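Local coordinates for protein cytochrome P450 RhF (Acinetobacter radioresistens, PDB 6RO8) that binds heme b and probably acts as a cytochrome P450 monooxygenase, the chain described here being the heme domain of a longer, multidomain protein, at residues Leu44-Phe49 and Ile65-Glu70; Glu59-Trp64 and Trp202-Leu207; Leu53-Ser58 and Val333-Gly338; Phe31-Val36 and Phe342-Ser347. All coordinates share one frame; numbering follows the deposited sequence.

In the fold
All four contacts gather around the mixed beta sheet that holds strands 55-58, 63-66 and 340-343. Strand 63-66 lies between the other two, so it serves contacts 1 and 2, while contact 3 uses 55-58 and contact 4 uses 340-343. The centres of contacts 1 and 4 are about 9 Å apart, those of contacts 1 and 2 about 18 Å. Along the chain contact 4 encloses the rest; contact 3 (53-58 with 333-338) brackets both segments of contact 2, whereas contact 1 interleaves with contacts 2 and 3. Loops, helix starts and a separate hairpin thus pack around strands of the P450 heme domain that are far apart in sequence but neighbours in one sheet.

Contact 1. Residues Leu44-Phe49 and Ile65-Glu70; sequences LALKEF and IVTRYE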
loop_
_atom_site.group_PDB
_atom_site.type_symbol
_atom_site.label_atom_id
_atom_site.label_comp_id
_atom_site.label_asym_id
_atom_site.label_seq_id
_atom_site.Cartn_x
_atom_site.Cartn_y
_atom_site.Cartn_z
ATOM N N LEU A 44 13.194 6.725 -10.089
ATOM C CA LEU A 44 14.446 7.201 -10.659
ATOM C C LEU A 44 15.347 6.030 -11.047
ATOM O O LEU A 44 16.000 6.059 -12.096
ATOM C CB LEU A 44 15.137 8.152 -9.675
ATOM C CG LEU A 44 16.467 8.777 -10.116
ATOM C CD1 LEU A 44 16.307 9.560 -11.426
ATOM C CD2 LEU A 44 17.053 9.642 -9.015
ATOM N N ALA A 45 15.358 4.973 -10.234
ATOM C CA ALA A 45 16.186 3.810 -10.516
ATOM C C ALA A 45 15.786 3.123 -11.816
ATOM O O ALA A 45 16.612 2.435 -12.422
ATOM C CB ALA A 45 16.114 2.834 -9.337
ATOM N N LEU A 46 14.548 3.301 -12.267
ATOM C CA LEU A 46 14.068 2.652 -13.480
ATOM C C LEU A 46 14.001 3.618 -14.657
ATOM O O LEU A 46 13.486 3.266 -15.724
ATOM C CB LEU A 46 12.709 1.995 -13.214
ATOM C CG LEU A 46 12.941 0.808 -12.256
ATOM C CD1 LEU A 46 11.692 0.348 -11.503
ATOM C CD2 LEU A 46 13.641 -0.367 -12.979
ATOM N N LYS A 47 14.546 4.821 -14.489
ATOM C CA LYS A 47 14.426 5.837 -15.524
ATOM C C LYS A 47 15.100 5.406 -16.833
ATOM O O LYS A 47 14.484 5.476 -17.906
ATOM C CB LYS A 47 14.993 7.159 -15.014
ATOM C CG LYS A 47 14.591 8.323 -15.889
ATOM C CD LYS A 47 14.678 9.624 -15.136
ATOM C CE LYS A 47 13.987 10.722 -15.898
ATOM N NZ LYS A 47 14.286 12.037 -15.277
ATOM N N GLU A 48 16.367 4.967 -16.776
ATOM C CA GLU A 48 17.024 4.482 -17.992
ATOM C C GLU A 48 16.208 3.376 -18.644
ATOM O O GLU A 48 16.130 3.285 -19.877
ATOM C CB GLU A 48 18.425 3.941 -17.690
ATOM C CG GLU A 48 19.370 4.805 -16.879
ATOM C CD GLU A 48 20.500 3.968 -16.257
ATOM O OE1 GLU A 48 20.241 3.206 -15.287
ATOM O OE2 GLU A 48 21.643 4.047 -16.758
ATOM N N PHE A 49 15.602 2.514 -17.824
ATOM C CA PHE A 49 14.849 1.385 -18.359
ATOM C C PHE A 49 13.555 1.838 -19.027
ATOM O O PHE A 49 13.188 1.310 -20.084
ATOM C CB PHE A 49 14.574 0.367 -17.253
ATOM C CG PHE A 49 15.813 -0.312 -16.739
ATOM C CD1 PHE A 49 16.342 -1.410 -17.404
ATOM C CD2 PHE A 49 16.455 0.155 -15.598
ATOM C CE1 PHE A 49 17.484 -2.043 -16.931
ATOM C CE2 PHE A 49 17.605 -0.477 -15.118
ATOM C CZ PHE A 49 18.121 -1.573 -15.786
ATOM N N ILE A 65 10.394 -7.206 -14.791
ATOM C CA ILE A 65 10.202 -5.834 -14.342
ATOM C C ILE A 65 9.512 -5.048 -15.456
ATOM O O ILE A 65 9.952 -5.066 -16.612
ATOM C CB ILE A 65 11.531 -5.177 -13.921
ATOM C CG1 ILE A 65 12.335 -6.096 -12.992
ATOM C CG2 ILE A 65 11.258 -3.806 -13.288
ATOM C CD1 ILE A 65 11.965 -6.053 -11.543
ATOM N N VAL A 66 8.427 -4.370 -15.107
ATOM C CA VAL A 66 7.599 -3.636 -16.060
ATOM C C VAL A 66 7.596 -2.180 -15.611
ATOM O O VAL A 66 7.121 -1.866 -14.514
ATOM C CB VAL A 66 6.188 -4.227 -16.118
ATOM C CG1 VAL A 66 5.367 -3.552 -17.159
ATOM C CG2 VAL A 66 6.280 -5.722 -16.389
ATOM N N THR A 67 8.152 -1.294 -16.444
ATOM C CA THR A 67 8.495 0.063 -16.035
ATOM C C THR A 67 7.616 1.149 -16.631
ATOM O O THR A 67 7.580 2.249 -16.075
ATOM C CB THR A 67 9.953 0.380 -16.393
ATOM O OG1 THR A 67 10.092 0.447 -17.816
ATOM C CG2 THR A 67 10.914 -0.678 -15.806
ATOM N N ARG A 68 6.892 0.876 -17.717
ATOM C CA ARG A 68 6.163 1.899 -18.456
ATOM C C ARG A 68 4.680 1.934 -18.113
ATOM O O ARG A 68 4.084 0.919 -17.744
ATOM C CB ARG A 68 6.315 1.680 -19.957
ATOM C CG ARG A 68 7.648 2.153 -20.472
ATOM C CD ARG A 68 7.660 2.169 -21.962
ATOM N NE ARG A 68 8.875 2.809 -22.426
ATOM C CZ ARG A 68 9.247 2.853 -23.694
ATOM N NH1 ARG A 68 8.488 2.283 -24.616
ATOM N NH2 ARG A 68 10.380 3.451 -24.034
ATOM N N TYR A 69 4.077 3.114 -18.310
ATOM C CA TYR A 69 2.686 3.328 -17.918
ATOM C C TYR A 69 1.733 2.430 -18.708
ATOM O O TYR A 69 0.872 1.759 -18.128
ATOM C CB TYR A 69 2.309 4.804 -18.080
ATOM C CG TYR A 69 0.863 5.093 -17.708
ATOM C CD1 TYR A 69 0.509 5.422 -16.406
ATOM C CD2 TYR A 69 -0.151 5.002 -18.655
ATOM C CE1 TYR A 69 -0.794 5.661 -16.067
ATOM C CE2 TYR A 69 -1.463 5.235 -18.318
ATOM C CZ TYR A 69 -1.777 5.576 -17.028
ATOM O OH TYR A 69 -3.093 5.814 -16.692
ATOM N N GLU A 70 1.870 2.398 -20.036
ATOM C CA GLU A 70 0.931 1.610 -20.831
ATOM C C GLU A 70 1.064 0.112 -20.553
ATOM O O GLU A 70 0.053 -0.591 -20.459
ATOM C CB GLU A 70 1.117 1.903 -22.317
ATOM C CG GLU A 70 0.541 3.234 -22.789
ATOM C CD GLU A 70 -0.944 3.424 -22.456
ATOM O OE1 GLU A 70 -1.677 2.421 -22.301
ATOM O OE2 GLU A 70 -1.383 4.593 -22.354
#
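The contact belongs to the end of strand 63-66 in the large P450 beta sheet, where Ile65 and Thr67 receive Leu46 and Phe49 from the N-terminal helical region. The methyl branch of Thr67 is the centre of it: CG2 lies 3.9 Å from Leu46 CD2, and on the helix side 4.1 Å from Phe49 CB. Leu46 CD2 also reaches Ile65 CG2 at 4.2 Å, the two side chains crossing at about a right angle. Leucine is long enough to bring a methyl from the helix start to both Ile65 and Thr67.

Threonine is two-faced here. With chi1 at 68°, OG1 sits between the backbone N and carbonyl carbon while CG2 faces the leucine, so the hydroxyl can hydrogen-bond to the backbone oxygen of Pro54 as the methyl packs. A buried polar atom is thereby satisfied without disturbing the apolar side. Phe49 contributes its CB; its ring is turned to Phe56, on which it stacks.

Leu46 is the N-cap of helix 47-52. The packing sets the start of that helix against the end of strand 63-66, just before helix 69-77 begins, with strand 55-58 alongside and helix 20-29 touching Phe49.

Contact 2. Residues Glu59-Trp64 and Trp202-Leu207; sequences EAMGYW and WGRPTL
Two bent side chains bring Met61 and Arg204 together. In Arg204, CG stands anti to the backbone N (chi1 -167°) and the chain then turns at chi3 (-82°), which swings the guanidinium toward the loop at Met61. A chi1 of -50° puts Met61 CG beside the backbone N and facing the arginine, and the bend at chi3 keeps CE farther off. The two cross at about a right angle.

Met61 CG lies 4.0 Å from Arg204 NH2 and comes at the edge of the guanidinium, near its plane. The carbonyl oxygen Ala60 O is 4.3 Å from Arg204 NH2 in an oblique direction, too far for a hydrogen bond. The main polar partner of Arg204 is Asp32, whose OD2 forms a salt bridge with NH1; Arg204 also rests on Phe34.

Opposite Ser58, Gly62 and Tyr63 form a G1 beta bulge. Gly62 has positive phi, which favours glycine, and the bulge sits in the turn between strands 55-58 and 63-66. The other partner is the loop between helices 187-202 and 207-233, the F-G loop of P450s, a region that commonly borders the substrate entrance.

Little surface is buried, and no hydrogen bond crosses. The chemistry is that of the CG methylene of a methionine lying beside a charged group whose charge is answered by Asp32, which suggests that the salt bridge, more than this light packing, fixes the arginine.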
loop_
_atom_site.group_PDB
_atom_site.type_symbol
_atom_site.label_atom_id
_atom_site.label_comp_id
_atom_site.label_asym_id
_atom_site.label_seq_id
_atom_site.Cartn_x
_atom_site.Cartn_y
_atom_site.Cartn_z
ATOM N N GLU A 59 17.214 -11.480 -12.950
ATOM C CA GLU A 59 17.612 -12.711 -12.286
ATOM C C GLU A 59 17.883 -12.485 -10.813
ATOM O O GLU A 59 17.762 -13.424 -10.015
ATOM C CB GLU A 59 18.845 -13.282 -12.966
ATOM C CG GLU A 59 18.586 -13.623 -14.406
ATOM C CD GLU A 59 19.839 -14.000 -15.141
ATOM O OE1 GLU A 59 19.820 -13.960 -16.388
ATOM O OE2 GLU A 59 20.841 -14.328 -14.470
ATOM N N ALA A 60 18.230 -11.254 -10.438
ATOM C CA ALA A 60 18.460 -10.958 -9.035
ATOM C C ALA A 60 17.229 -11.286 -8.205
ATOM O O ALA A 60 17.344 -11.679 -7.040
ATOM C CB ALA A 60 18.856 -9.491 -8.868
ATOM N N MET A 61 16.032 -11.144 -8.779
ATOM C CA MET A 61 14.845 -11.412 -7.979
ATOM C C MET A 61 13.798 -12.265 -8.677
ATOM O O MET A 61 12.666 -12.326 -8.200
ATOM C CB MET A 61 14.245 -10.100 -7.521
ATOM C CG MET A 61 15.293 -9.237 -6.911
ATOM S SD MET A 61 14.513 -7.746 -6.600
ATOM C CE MET A 61 13.990 -7.483 -8.272
ATOM N N GLY A 62 14.151 -12.932 -9.772
ATOM C CA GLY A 62 13.265 -13.904 -10.380
ATOM C C GLY A 62 11.978 -13.340 -10.940
ATOM O O GLY A 62 10.994 -14.079 -11.080
ATOM N N TYR A 63 11.955 -12.059 -11.289
ATOM C CA TYR A 63 10.724 -11.389 -11.680
ATOM C C TYR A 63 10.951 -10.616 -12.967
ATOM O O TYR A 63 12.027 -10.052 -13.181
ATOM C CB TYR A 63 10.230 -10.415 -10.576
ATOM C CG TYR A 63 9.243 -10.996 -9.581
ATOM C CD1 TYR A 63 9.663 -11.844 -8.562
ATOM C CD2 TYR A 63 7.895 -10.663 -9.636
ATOM C CE1 TYR A 63 8.772 -12.362 -7.649
ATOM C CE2 TYR A 63 6.989 -11.178 -8.716
ATOM C CZ TYR A 63 7.434 -12.028 -7.729
ATOM O OH TYR A 63 6.537 -12.555 -6.820
ATOM N N TRP A 64 9.946 -10.595 -13.829
ATOM C CA TRP A 64 9.960 -9.590 -14.876
ATOM C C TRP A 64 9.719 -8.218 -14.252
ATOM O O TRP A 64 8.964 -8.074 -13.277
ATOM C CB TRP A 64 8.898 -9.888 -15.925
ATOM C CG TRP A 64 9.228 -11.058 -16.792
ATOM C CD1 TRP A 64 8.811 -12.348 -16.629
ATOM C CD2 TRP A 64 10.039 -11.042 -17.970
ATOM N NE1 TRP A 64 9.319 -13.142 -17.632
ATOM C CE2 TRP A 64 10.076 -12.365 -18.469
ATOM C CE3 TRP A 64 10.737 -10.040 -18.653
ATOM C CZ2 TRP A 64 10.784 -12.710 -19.619
ATOM C CZ3 TRP A 64 11.445 -10.386 -19.790
ATOM C CH2 TRP A 64 11.459 -11.712 -20.265
ATOM N N TRP A 202 7.107 -8.769 1.650
ATOM C CA TRP A 202 7.713 -7.914 0.638
ATOM C C TRP A 202 9.152 -7.541 0.948
ATOM O O TRP A 202 9.770 -6.811 0.167
ATOM C CB TRP A 202 6.881 -6.640 0.451
ATOM C CG TRP A 202 5.539 -6.927 -0.143
ATOM C CD1 TRP A 202 5.245 -7.119 -1.467
ATOM C CD2 TRP A 202 4.303 -7.073 0.562
ATOM N NE1 TRP A 202 3.899 -7.362 -1.627
ATOM C CE2 TRP A 202 3.299 -7.340 -0.398
ATOM C CE3 TRP A 202 3.945 -6.998 1.910
ATOM C CZ2 TRP A 202 1.970 -7.534 -0.049
ATOM C CZ3 TRP A 202 2.626 -7.199 2.258
ATOM C CH2 TRP A 202 1.650 -7.458 1.281
ATOM N N GLY A 203 9.702 -8.010 2.066
ATOM C CA GLY A 203 11.054 -7.690 2.457
ATOM C C GLY A 203 11.989 -8.877 2.298
ATOM O O GLY A 203 11.635 -9.946 1.810
ATOM N N ARG A 204 13.225 -8.648 2.721
ATOM C CA ARG A 204 14.278 -9.662 2.706
ATOM C C ARG A 204 14.840 -9.724 4.120
ATOM O O ARG A 204 15.948 -9.239 4.384
ATOM C CB ARG A 204 15.353 -9.320 1.670
ATOM C CG ARG A 204 16.325 -10.416 1.335
ATOM C CD ARG A 204 17.366 -9.910 0.322
ATOM N NE ARG A 204 16.876 -9.940 -1.064
ATOM C CZ ARG A 204 17.506 -9.398 -2.111
ATOM N NH1 ARG A 204 18.660 -8.757 -1.942
ATOM N NH2 ARG A 204 16.973 -9.482 -3.327
ATOM N N PRO A 205 14.079 -10.292 5.063
ATOM C CA PRO A 205 14.569 -10.415 6.441
ATOM C C PRO A 205 15.913 -11.119 6.503
ATOM O O PRO A 205 16.164 -12.099 5.792
ATOM C CB PRO A 205 13.480 -11.247 7.125
ATOM C CG PRO A 205 12.840 -11.984 6.009
ATOM C CD PRO A 205 12.799 -11.000 4.892
ATOM N N THR A 206 16.783 -10.600 7.362
ATOM C CA THR A 206 18.072 -11.231 7.577
ATOM C C THR A 206 17.882 -12.549 8.316
ATOM O O THR A 206 16.796 -12.876 8.800
ATOM C CB THR A 206 19.005 -10.312 8.370
ATOM O OG1 THR A 206 18.556 -10.229 9.731
ATOM C CG2 THR A 206 19.034 -8.908 7.764
ATOM N N LEU A 207 18.977 -13.306 8.402
ATOM C CA LEU A 207 18.937 -14.621 9.028
ATOM C C LEU A 207 18.415 -14.541 10.459
ATOM O O LEU A 207 17.554 -15.328 10.864
ATOM C CB LEU A 207 20.334 -15.242 8.985
ATOM C CG LEU A 207 20.390 -16.708 8.537
ATOM C CD1 LEU A 207 19.425 -16.973 7.382
ATOM C CD2 LEU A 207 21.815 -17.133 8.172
#

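Contact 3. Residues Leu53-Ser58 and Val333-Gly338; sequences LPIFFS and VKFRKG
The ring of Phe335 is approached at its edge by Ile55, whose CG2 lies near the ring plane, 4.1 Å from Phe335 CZ. Over one face stands the backbone oxygen of its own strand, Val333 O, 4.3 Å above the plane and over the centre. Trp64 adds an edge-to-face ring contact, so the phenylalanine is built into a small aromatic and aliphatic cluster.

Ile55 touches two residues of the other strand, Val333 and Phe335. Its CG2 lies 4.1 Å from Val333 CG1, and its CB is 4.1 Å from Val333 CG2. The two beta-branched chains run antiparallel, flank against flank. Ile55 can do this because CG2 is anti to its backbone N while CG1 takes the position beside that N (chi1 -61°), which turns the short branch to the valine and the phenylalanine together. Beta-branched residues suit these strands, and the ring offers its CZ edge to the isoleucine methyl.

No hydrogen bond crosses: the CA atoms of Ile55 and Val333 are 7.4 Å apart, and the strands meet by side chains alone. Val330 of the neighbouring strand 328-330 also touches both Ile55 and Phe335.

Strands 328-330 and 333-335 form a two-stranded hairpin that falls, in sequence, between strands 320-324 and 340-343. This is consistent with the P450 fold, in which a small hairpin accompanies the main sheet; here it packs against an edge strand, 55-58.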
loop_
_atom_site.group_PDB
_atom_site.type_symbol
_atom_site.label_atom_id
_atom_site.label_comp_id
_atom_site.label_asym_id
_atom_site.label_seq_id
_atom_site.Cartn_x
_atom_site.Cartn_y
_atom_site.Cartn_z
ATOM N N LEU A 53 14.777 0.107 -22.182
ATOM C CA LEU A 53 14.644 -1.316 -21.864
ATOM C C LEU A 53 13.422 -1.523 -20.973
ATOM O O LEU A 53 13.537 -2.026 -19.847
ATOM C CB LEU A 53 15.924 -1.843 -21.198
ATOM C CG LEU A 53 16.075 -3.363 -20.973
ATOM C CD1 LEU A 53 15.777 -4.130 -22.218
ATOM C CD2 LEU A 53 17.443 -3.739 -20.413
ATOM N N PRO A 54 12.233 -1.181 -21.477
ATOM C CA PRO A 54 11.072 -0.965 -20.589
ATOM C C PRO A 54 10.616 -2.200 -19.846
ATOM O O PRO A 54 10.116 -2.090 -18.720
ATOM C CB PRO A 54 9.989 -0.460 -21.551
ATOM C CG PRO A 54 10.728 -0.017 -22.761
ATOM C CD PRO A 54 11.915 -0.903 -22.883
ATOM N N ILE A 55 10.751 -3.367 -20.451
ATOM C CA ILE A 55 10.424 -4.631 -19.812
ATOM C C ILE A 55 11.666 -5.501 -19.849
ATOM O O ILE A 55 12.254 -5.710 -20.915
ATOM C CB ILE A 55 9.249 -5.340 -20.504
ATOM C CG1 ILE A 55 7.990 -4.462 -20.434
ATOM C CG2 ILE A 55 9.048 -6.712 -19.884
ATOM C CD1 ILE A 55 6.914 -4.813 -21.438
ATOM N N PHE A 56 12.082 -5.987 -18.689
ATOM C CA PHE A 56 13.271 -6.817 -18.636
ATOM C C PHE A 56 13.106 -7.808 -17.500
ATOM O O PHE A 56 12.303 -7.605 -16.589
ATOM C CB PHE A 56 14.530 -5.959 -18.471
ATOM C CG PHE A 56 14.571 -5.197 -17.177
ATOM C CD1 PHE A 56 14.011 -3.925 -17.087
ATOM C CD2 PHE A 56 15.173 -5.754 -16.046
ATOM C CE1 PHE A 56 14.042 -3.223 -15.904
ATOM C CE2 PHE A 56 15.207 -5.054 -14.855
ATOM C CZ PHE A 56 14.642 -3.776 -14.790
ATOM N N PHE A 57 13.854 -8.899 -17.574
ATOM C CA PHE A 57 13.825 -9.912 -16.532
ATOM C C PHE A 57 15.013 -9.732 -15.593
ATOM O O PHE A 57 16.166 -9.688 -16.038
ATOM C CB PHE A 57 13.830 -11.327 -17.111
ATOM C CG PHE A 57 13.660 -12.373 -16.068
ATOM C CD1 PHE A 57 12.407 -12.613 -15.522
ATOM C CD2 PHE A 57 14.757 -13.087 -15.582
ATOM C CE1 PHE A 57 12.233 -13.554 -14.526
ATOM C CE2 PHE A 57 14.587 -14.046 -14.579
ATOM C CZ PHE A 57 13.326 -14.273 -14.052
ATOM N N SER A 58 14.732 -9.635 -14.299
ATOM C CA SER A 58 15.779 -9.552 -13.293
ATOM C C SER A 58 16.014 -10.952 -12.725
ATOM O O SER A 58 15.119 -11.552 -12.113
ATOM C CB SER A 58 15.412 -8.556 -12.194
ATOM O OG SER A 58 16.315 -8.648 -11.094
ATOM N N VAL A 333 7.583 -8.675 -25.721
ATOM C CA VAL A 333 8.223 -9.595 -24.783
ATOM C C VAL A 333 7.228 -10.706 -24.460
ATOM O O VAL A 333 6.107 -10.419 -24.025
ATOM C CB VAL A 333 8.670 -8.864 -23.505
ATOM C CG1 VAL A 333 9.462 -9.792 -22.571
ATOM C CG2 VAL A 333 9.476 -7.639 -23.874
ATOM N N LYS A 334 7.629 -11.965 -24.660
ATOM C CA LYS A 334 6.729 -13.087 -24.404
ATOM C C LYS A 334 6.965 -13.637 -23.003
ATOM O O LYS A 334 8.106 -13.714 -22.540
ATOM C CB LYS A 334 6.900 -14.198 -25.465
ATOM C CG LYS A 334 5.551 -14.903 -25.802
ATOM C CD LYS A 334 5.360 -15.383 -27.268
ATOM C CE LYS A 334 3.871 -15.270 -27.709
ATOM N NZ LYS A 334 2.892 -16.130 -26.950
ATOM N N PHE A 335 5.872 -13.980 -22.320
ATOM C CA PHE A 335 5.904 -14.491 -20.952
ATOM C C PHE A 335 5.449 -15.943 -20.931
ATOM O O PHE A 335 4.473 -16.301 -21.595
ATOM C CB PHE A 335 4.998 -13.673 -20.014
ATOM C CG PHE A 335 5.371 -12.220 -19.896
ATOM C CD1 PHE A 335 6.673 -11.832 -19.596
ATOM C CD2 PHE A 335 4.399 -11.246 -20.048
ATOM C CE1 PHE A 335 7.001 -10.495 -19.485
ATOM C CE2 PHE A 335 4.712 -9.909 -19.928
ATOM C CZ PHE A 335 6.016 -9.529 -19.648
ATOM N N ARG A 336 6.130 -16.768 -20.141
ATOM C CA ARG A 336 5.731 -18.161 -19.994
ATOM C C ARG A 336 4.767 -18.296 -18.827
ATOM O O ARG A 336 4.868 -17.565 -17.835
ATOM C CB ARG A 336 6.958 -19.057 -19.781
ATOM C CG ARG A 336 6.670 -20.543 -19.414
ATOM C CD ARG A 336 5.715 -21.278 -20.392
ATOM N NE ARG A 336 4.710 -22.090 -19.689
ATOM C CZ ARG A 336 4.893 -23.333 -19.236
ATOM N NH1 ARG A 336 6.048 -23.962 -19.430
ATOM N NH2 ARG A 336 3.905 -23.963 -18.604
ATOM N N LYS A 337 3.801 -19.195 -18.980
ATOM C CA LYS A 337 2.945 -19.618 -17.882
ATOM C C LYS A 337 3.775 -19.831 -16.626
ATOM O O LYS A 337 4.716 -20.633 -16.616
ATOM C CB LYS A 337 2.225 -20.910 -18.279
ATOM C CG LYS A 337 1.351 -21.584 -17.234
ATOM C CD LYS A 337 0.477 -22.612 -17.957
ATOM C CE LYS A 337 -0.005 -23.722 -17.049
ATOM N NZ LYS A 337 0.088 -23.288 -15.637
ATOM N N GLY A 338 3.466 -19.068 -15.576
ATOM C CA GLY A 338 4.218 -19.124 -14.341
ATOM C C GLY A 338 5.252 -18.027 -14.156
ATOM O O GLY A 338 5.828 -17.929 -13.064
#

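Contact 4. Residues Phe31-Val36 and Phe342-Ser347; sequences FDMFAV and FLVSAS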
loop_
_atom_site.group_PDB
_atom_site.type_symbol
_atom_site.label_atom_id
_atom_site.label_comp_id
_atom_site.label_asym_id
_atom_site.label_seq_id
_atom_site.Cartn_x
_atom_site.Cartn_y
_atom_site.Cartn_z
ATOM N N PHE A 31 19.131 -6.452 -11.598
ATOM C CA PHE A 31 18.400 -5.398 -10.917
ATOM C C PHE A 31 17.876 -5.910 -9.584
ATOM O O PHE A 31 17.064 -6.841 -9.535
ATOM C CB PHE A 31 17.264 -4.857 -11.783
ATOM C CG PHE A 31 16.673 -3.589 -11.238
ATOM C CD1 PHE A 31 15.708 -3.632 -10.249
ATOM C CD2 PHE A 31 17.111 -2.348 -11.681
ATOM C CE1 PHE A 31 15.176 -2.463 -9.721
ATOM C CE2 PHE A 31 16.577 -1.166 -11.146
ATOM C CZ PHE A 31 15.617 -1.232 -10.159
ATOM N N ASP A 32 18.361 -5.298 -8.503
ATOM C CA ASP A 32 17.989 -5.666 -7.142
ATOM C C ASP A 32 17.212 -4.523 -6.493
ATOM O O ASP A 32 17.764 -3.438 -6.255
ATOM C CB ASP A 32 19.231 -6.008 -6.320
ATOM C CG ASP A 32 18.893 -6.642 -4.988
ATOM O OD1 ASP A 32 17.697 -6.709 -4.630
ATOM O OD2 ASP A 32 19.828 -7.091 -4.297
ATOM N N MET A 33 15.946 -4.786 -6.166
ATOM C CA MET A 33 15.131 -3.768 -5.510
ATOM C C MET A 33 15.637 -3.417 -4.109
ATOM O O MET A 33 15.316 -2.338 -3.601
ATOM C CB MET A 33 13.675 -4.217 -5.463
ATOM C CG MET A 33 13.020 -4.084 -6.807
ATOM S SD MET A 33 11.349 -4.744 -6.817
ATOM C CE MET A 33 10.671 -4.078 -8.342
ATOM N N PHE A 34 16.444 -4.266 -3.484
ATOM C CA PHE A 34 16.977 -3.930 -2.173
ATOM C C PHE A 34 18.311 -3.197 -2.252
ATOM O O PHE A 34 18.868 -2.828 -1.214
ATOM C CB PHE A 34 17.081 -5.197 -1.322
ATOM C CG PHE A 34 15.749 -5.831 -1.048
ATOM C CD1 PHE A 34 14.959 -5.380 -0.008
ATOM C CD2 PHE A 34 15.274 -6.865 -1.853
ATOM C CE1 PHE A 34 13.704 -5.952 0.234
ATOM C CE2 PHE A 34 14.024 -7.439 -1.614
ATOM C CZ PHE A 34 13.236 -6.979 -0.575
ATOM N N ALA A 35 18.812 -2.935 -3.453
ATOM C CA ALA A 35 20.015 -2.138 -3.579
ATOM C C ALA A 35 19.680 -0.656 -3.394
ATOM O O ALA A 35 18.515 -0.253 -3.371
ATOM C CB ALA A 35 20.677 -2.392 -4.929
ATOM N N VAL A 36 20.734 0.155 -3.264
ATOM C CA VAL A 36 20.548 1.545 -2.870
ATOM C C VAL A 36 19.675 2.358 -3.841
ATOM O O VAL A 36 18.833 3.108 -3.370
ATOM C CB VAL A 36 21.944 2.229 -2.666
ATOM C CG1 VAL A 36 21.764 3.722 -2.428
ATOM C CG2 VAL A 36 22.689 1.574 -1.515
ATOM N N PHE A 342 6.750 -7.938 -11.757
ATOM C CA PHE A 342 6.645 -6.732 -10.935
ATOM C C PHE A 342 6.098 -5.607 -11.797
ATOM O O PHE A 342 6.717 -5.225 -12.795
ATOM C CB PHE A 342 7.995 -6.333 -10.341
ATOM C CG PHE A 342 8.179 -6.791 -8.934
ATOM C CD1 PHE A 342 7.312 -6.358 -7.941
ATOM C CD2 PHE A 342 9.182 -7.678 -8.606
ATOM C CE1 PHE A 342 7.463 -6.796 -6.638
ATOM C CE2 PHE A 342 9.335 -8.127 -7.314
ATOM C CZ PHE A 342 8.474 -7.689 -6.327
ATOM N N LEU A 343 4.926 -5.111 -11.437
ATOM C CA LEU A 343 4.350 -3.929 -12.078
ATOM C C LEU A 343 4.808 -2.723 -11.271
ATOM O O LEU A 343 4.230 -2.430 -10.221
ATOM C CB LEU A 343 2.826 -4.015 -12.096
ATOM C CG LEU A 343 2.126 -4.913 -13.123
ATOM C CD1 LEU A 343 2.619 -6.348 -13.081
ATOM C CD2 LEU A 343 0.604 -4.843 -12.945
ATOM N N VAL A 344 5.842 -2.011 -11.729
ATOM C CA VAL A 344 6.439 -0.951 -10.899
ATOM C C VAL A 344 5.644 0.333 -11.127
ATOM O O VAL A 344 5.999 1.180 -11.948
ATOM C CB VAL A 344 7.926 -0.772 -11.167
ATOM C CG1 VAL A 344 8.491 0.252 -10.188
ATOM C CG2 VAL A 344 8.622 -2.068 -10.992
ATOM N N SER A 345 4.571 0.492 -10.342
ATOM C CA SER A 345 3.650 1.609 -10.542
ATOM C C SER A 345 4.295 2.967 -10.258
ATOM O O SER A 345 3.928 3.961 -10.892
ATOM C CB SER A 345 2.407 1.424 -9.681
ATOM O OG SER A 345 2.755 0.901 -8.424
ATOM N N ALA A 346 5.236 3.045 -9.311
ATOM C CA ALA A 346 6.029 4.265 -9.178
ATOM C C ALA A 346 6.679 4.644 -10.504
ATOM O O ALA A 346 6.700 5.819 -10.882
ATOM C CB ALA A 346 7.100 4.086 -8.101
ATOM N N SER A 347 7.201 3.655 -11.232
ATOM C CA SER A 347 7.838 3.918 -12.515
ATOM C C SER A 347 6.818 4.360 -13.549
ATOM O O SER A 347 7.076 5.277 -14.341
ATOM C CB SER A 347 8.566 2.667 -12.995
ATOM O OG SER A 347 9.077 2.872 -14.289
#
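Asp32 OD1 accepts a 3.0 Å hydrogen bond from Phe34 N, nearly straight at 164°, and so shapes the turn that delivers Met33 to Phe342. The donor meets OD1 from above the carboxylate plane. This is an Asx turn, overlaid on a type I beta turn in which Ala35 N bonds to Asp32 O. Aspartate is apt here, since its short chain can fold back on the backbone two residues on.

Beyond its CG, the Met33 chain is extended (chi2 175°, chi3 165°), and it reaches over one face of the Phe342 ring. SD lies 4.0 Å from the centroid of the Phe342 ring, close to the ring normal, a Met-aromatic contact. CE makes a CH-pi contact with the same ring, offset toward the rim, and is 3.7 Å from Phe342 CG. The methyl also meets Val344 CG2 at 3.9 Å. A long, pliable methionine suits a buried place where a ring face and a valine methyl meet at a corner.

Val344 is the centre of an inverse gamma turn and the N-cap of helix 345-349. Tyr63 also meets the Phe342 ring. The contact packs the loop after helix 20-29 on the start of helix 345-349 and the end of strand 340-343 of the P450 sheet, the Phe342 side chain lying about 11 Å from the heme.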